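2-hydroxyethylphosphonate dioxygenase (Streptomyces viridochromogenes, PDB 4YAR) uses non-heme iron and dioxygen to convert 2-hydroxyethylphosphonate to hydroxymethylphosphonate and formate during biosynthesis of the antibiotic phosphinothricin tripeptide (bialaphos). Local coordinates at residues 64-69 with 105-110. The protein carries 1 engineered substitution. Residues are numbered along the deposited sequence; the frame is centred on the assembly and turned at random.
Sequences AADAHR and EGRVAP. With CD (cadmium ion), chain C.
Asp66 and Arg107 reach from opposite directions to a single cadmium ion on the protein surface. Asp66 CB stays 4.2 Å from the cadmium, making no direct bond; beyond it, with CG anti to the backbone N (chi1 171°), the carboxylate is carried toward the 105-110 loop. CG lies 2.9 Å from the cadmium, and both oxygens reach the ion, OD1 and OD2 of Asp66 each at a rather long 2.7 Å. The chelation is bidentate and nearly symmetric. OD1 also takes a weak, bent hydrogen bond of 3.1 Å (142° at the hydrogen) from the backbone N of His68. OD2 comes within 3.6 Å of Arg107 NH2, with the two flat groups tilted 46° apart. On the arginine side, NH2 is modelled 2.4 Å from the cadmium. That coordination is doubtful: the ion sits over the guanidinium face, only 2.8 Å from Arg107 CZ, and a protonated guanidinium would be a poor metal ligand. This is a surface contact away from the active site; the enzyme's own metal is iron, and this cadmium probably comes from the crystallisation medium. Residues 64-69 lead from helix 49-55 into strand 73-76, an outermost strand of the seven-stranded sheet, and Arg69 forms salt bridges with Asp39 and Glu40. Residues 105-110 connect strands 93-100 and 111-115 of the six-stranded sheet, with Val108 and Pro110 touching strand 192-198.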
ATOM      1  N   ALA A  64     -18.136  -1.009 -15.115  1.00 36.59           N
ATOM      2  CA  ALA A  64     -17.340  -2.249 -15.263  1.00 39.72           C
ATOM      3  C   ALA A  64     -17.011  -2.946 -13.960  1.00 39.73           C
ATOM      4  O   ALA A  64     -16.582  -2.302 -12.988  1.00 43.82           O
ATOM      5  CB  ALA A  64     -16.046  -1.935 -15.989  1.00 40.48           C
ATOM      6  N   ALA A  65     -17.163  -4.265 -13.951  1.00 41.23           N
ATOM      7  CA  ALA A  65     -16.799  -5.091 -12.790  1.00 43.68           C
ATOM      8  C   ALA A  65     -15.308  -5.401 -12.819  1.00 47.24           C
ATOM      9  O   ALA A  65     -14.687  -5.450 -13.874  1.00 43.70           O
ATOM     10  CB  ALA A  65     -17.617  -6.384 -12.750  1.00 42.52           C
ATOM     11  N   ASP A  66     -14.726  -5.577 -11.650  1.00 45.98           N
ATOM     12  CA  ASP A  66     -13.316  -5.875 -11.581  1.00 50.13           C
ATOM     13  C   ASP A  66     -13.075  -7.314 -12.039  1.00 52.15           C
ATOM     14  O   ASP A  66     -13.875  -8.199 -11.741  1.00 47.96           O
ATOM     15  CB  ASP A  66     -12.811  -5.668 -10.160  1.00 53.34           C
ATOM     16  CG  ASP A  66     -11.416  -6.160  -9.977  1.00 54.30           C
ATOM     17  OD1 ASP A  66     -10.666  -6.194 -10.978  1.00 58.24           O
ATOM     18  OD2 ASP A  66     -11.066  -6.532  -8.837  1.00 65.48           O
ATOM     19  N   ALA A  67     -11.959  -7.517 -12.744  1.00 53.42           N
ATOM     20  CA  ALA A  67     -11.534  -8.818 -13.263  1.00 59.65           C
ATOM     21  C   ALA A  67     -11.187  -9.815 -12.152  1.00 62.48           C
ATOM     22  O   ALA A  67     -11.422 -11.021 -12.276  1.00 57.44           O
ATOM     23  CB  ALA A  67     -10.345  -8.637 -14.192  1.00 57.93           C
ATOM     24  N   HIS A  68     -10.597  -9.314 -11.076  1.00 71.79           N
ATOM     25  CA  HIS A  68     -10.559 -10.088  -9.853  1.00 77.01           C
ATOM     26  C   HIS A  68     -11.969 -10.131  -9.349  1.00 74.18           C
ATOM     27  O   HIS A  68     -12.593  -9.086  -9.138  1.00 83.16           O
ATOM     28  CB  HIS A  68      -9.676  -9.443  -8.778  1.00 85.64           C
ATOM     29  CG  HIS A  68     -10.066  -9.787  -7.364  1.00 93.07           C
ATOM     30  ND1 HIS A  68      -9.845  -8.938  -6.299  1.00 99.52           N
ATOM     31  CD2 HIS A  68     -10.685 -10.873  -6.846  1.00 90.11           C
ATOM     32  CE1 HIS A  68     -10.291  -9.495  -5.186  1.00 94.37           C
ATOM     33  NE2 HIS A  68     -10.807 -10.671  -5.491  1.00 88.74           N
ATOM     34  N   ARG A  69     -12.478 -11.339  -9.174  1.00 63.66           N
ATOM     35  CA  ARG A  69     -13.602 -11.521  -8.291  1.00 56.25           C
ATOM     36  C   ARG A  69     -13.400 -12.833  -7.511  1.00 41.57           C
ATOM     37  O   ARG A  69     -13.068 -13.884  -8.064  1.00 39.34           O
ATOM     38  CB  ARG A  69     -14.911 -11.460  -9.070  1.00 58.21           C
ATOM     39  CG  ARG A  69     -16.147 -11.307  -8.205  1.00 65.79           C
ATOM     40  CD  ARG A  69     -17.341 -10.799  -9.007  1.00 68.51           C
ATOM     41  NE  ARG A  69     -18.582 -11.449  -8.578  1.00 79.46           N
ATOM     42  CZ  ARG A  69     -19.091 -12.571  -9.101  1.00 79.67           C
ATOM     43  NH1 ARG A  69     -18.476 -13.205 -10.097  1.00 83.71           N
ATOM     44  NH2 ARG A  69     -20.225 -13.069  -8.619  1.00 78.70           N
ATOM     45  N   GLU A 105      -3.431 -11.120 -11.568  1.00 26.18           N
ATOM     46  CA  GLU A 105      -3.110 -10.683 -12.912  1.00 31.57           C
ATOM     47  C   GLU A 105      -3.427  -9.206 -13.033  1.00 30.26           C
ATOM     48  O   GLU A 105      -4.421  -8.726 -12.500  1.00 28.65           O
ATOM     49  CB  GLU A 105      -3.865 -11.543 -13.959  1.00 36.89           C
ATOM     50  CG  GLU A 105      -3.354 -11.388 -15.392  1.00 49.99           C
ATOM     51  CD  GLU A 105      -2.997 -12.712 -16.068  1.00 61.11           C
ATOM     52  OE1 GLU A 105      -2.512 -13.641 -15.378  1.00 68.23           O
ATOM     53  OE2 GLU A 105      -3.177 -12.819 -17.306  1.00 69.14           O
ATOM     54  N   GLY A 106      -2.528  -8.460 -13.658  1.00 29.82           N
ATOM     55  CA  GLY A 106      -2.760  -7.019 -13.823  1.00 29.64           C
ATOM     56  C   GLY A 106      -2.149  -6.175 -12.717  1.00 30.65           C
ATOM     57  O   GLY A 106      -1.810  -5.019 -12.943  1.00 30.60           O
ATOM     58  N   ARG A 107      -1.955  -6.748 -11.525  1.00 27.64           N
ATOM     59  CA  ARG A 107      -1.524  -5.938 -10.376  1.00 27.09           C
ATOM     60  C   ARG A 107      -0.004  -5.856 -10.402  1.00 25.66           C
ATOM     61  O   ARG A 107       0.648  -6.492 -11.227  1.00 20.68           O
ATOM     62  CB  ARG A 107      -1.992  -6.513  -9.051  1.00 29.23           C
ATOM     63  CG  ARG A 107      -3.447  -6.895  -8.954  1.00 32.10           C
ATOM     64  CD  ARG A 107      -4.394  -5.842  -8.387  1.00 39.55           C
ATOM     65  NE  ARG A 107      -5.741  -6.453  -8.329  1.00 46.32           N
ATOM     66  CZ  ARG A 107      -6.447  -6.883  -9.406  1.00 50.99           C
ATOM     67  NH1 ARG A 107      -5.995  -6.773 -10.656  1.00 51.75           N
ATOM     68  NH2 ARG A 107      -7.643  -7.437  -9.249  1.00 52.92           N
ATOM     69  N   VAL A 108       0.534  -5.017  -9.524  1.00 24.99           N
ATOM     70  CA  VAL A 108       1.955  -4.776  -9.509  1.00 24.63           C
ATOM     71  C   VAL A 108       2.590  -5.949  -8.803  1.00 23.95           C
ATOM     72  O   VAL A 108       2.218  -6.255  -7.737  1.00 23.03           O
ATOM     73  CB  VAL A 108       2.299  -3.466  -8.866  1.00 26.86           C
ATOM     74  CG1 VAL A 108       3.835  -3.318  -8.733  1.00 27.75           C
ATOM     75  CG2 VAL A 108       1.690  -2.327  -9.702  1.00 25.81           C
ATOM     76  N   ALA A 109       3.501  -6.635  -9.468  1.00 22.82           N
ATOM     77  CA  ALA A 109       4.158  -7.794  -8.861  1.00 23.01           C
ATOM     78  C   ALA A 109       5.420  -7.319  -8.120  1.00 23.47           C
ATOM     79  O   ALA A 109       6.143  -6.471  -8.631  1.00 22.02           O
ATOM     80  CB  ALA A 109       4.484  -8.801  -9.947  1.00 25.16           C
ATOM     81  N   PRO A 110       5.674  -7.815  -6.904  1.00 23.63           N
ATOM     82  CA  PRO A 110       6.953  -7.642  -6.172  1.00 22.52           C
ATOM     83  C   PRO A 110       8.125  -8.113  -7.038  1.00 22.14           C
ATOM     84  O   PRO A 110       7.939  -8.960  -7.899  1.00 23.63           O
ATOM     85  CB  PRO A 110       6.816  -8.580  -4.980  1.00 22.98           C
ATOM     86  CG  PRO A 110       5.356  -8.725  -4.761  1.00 23.75           C
ATOM     87  CD  PRO A 110       4.718  -8.641  -6.140  1.00 21.68           C
TER
HETATM   88 CD    CD C 502      -8.725  -5.282  -9.331  1.00 79.48          CD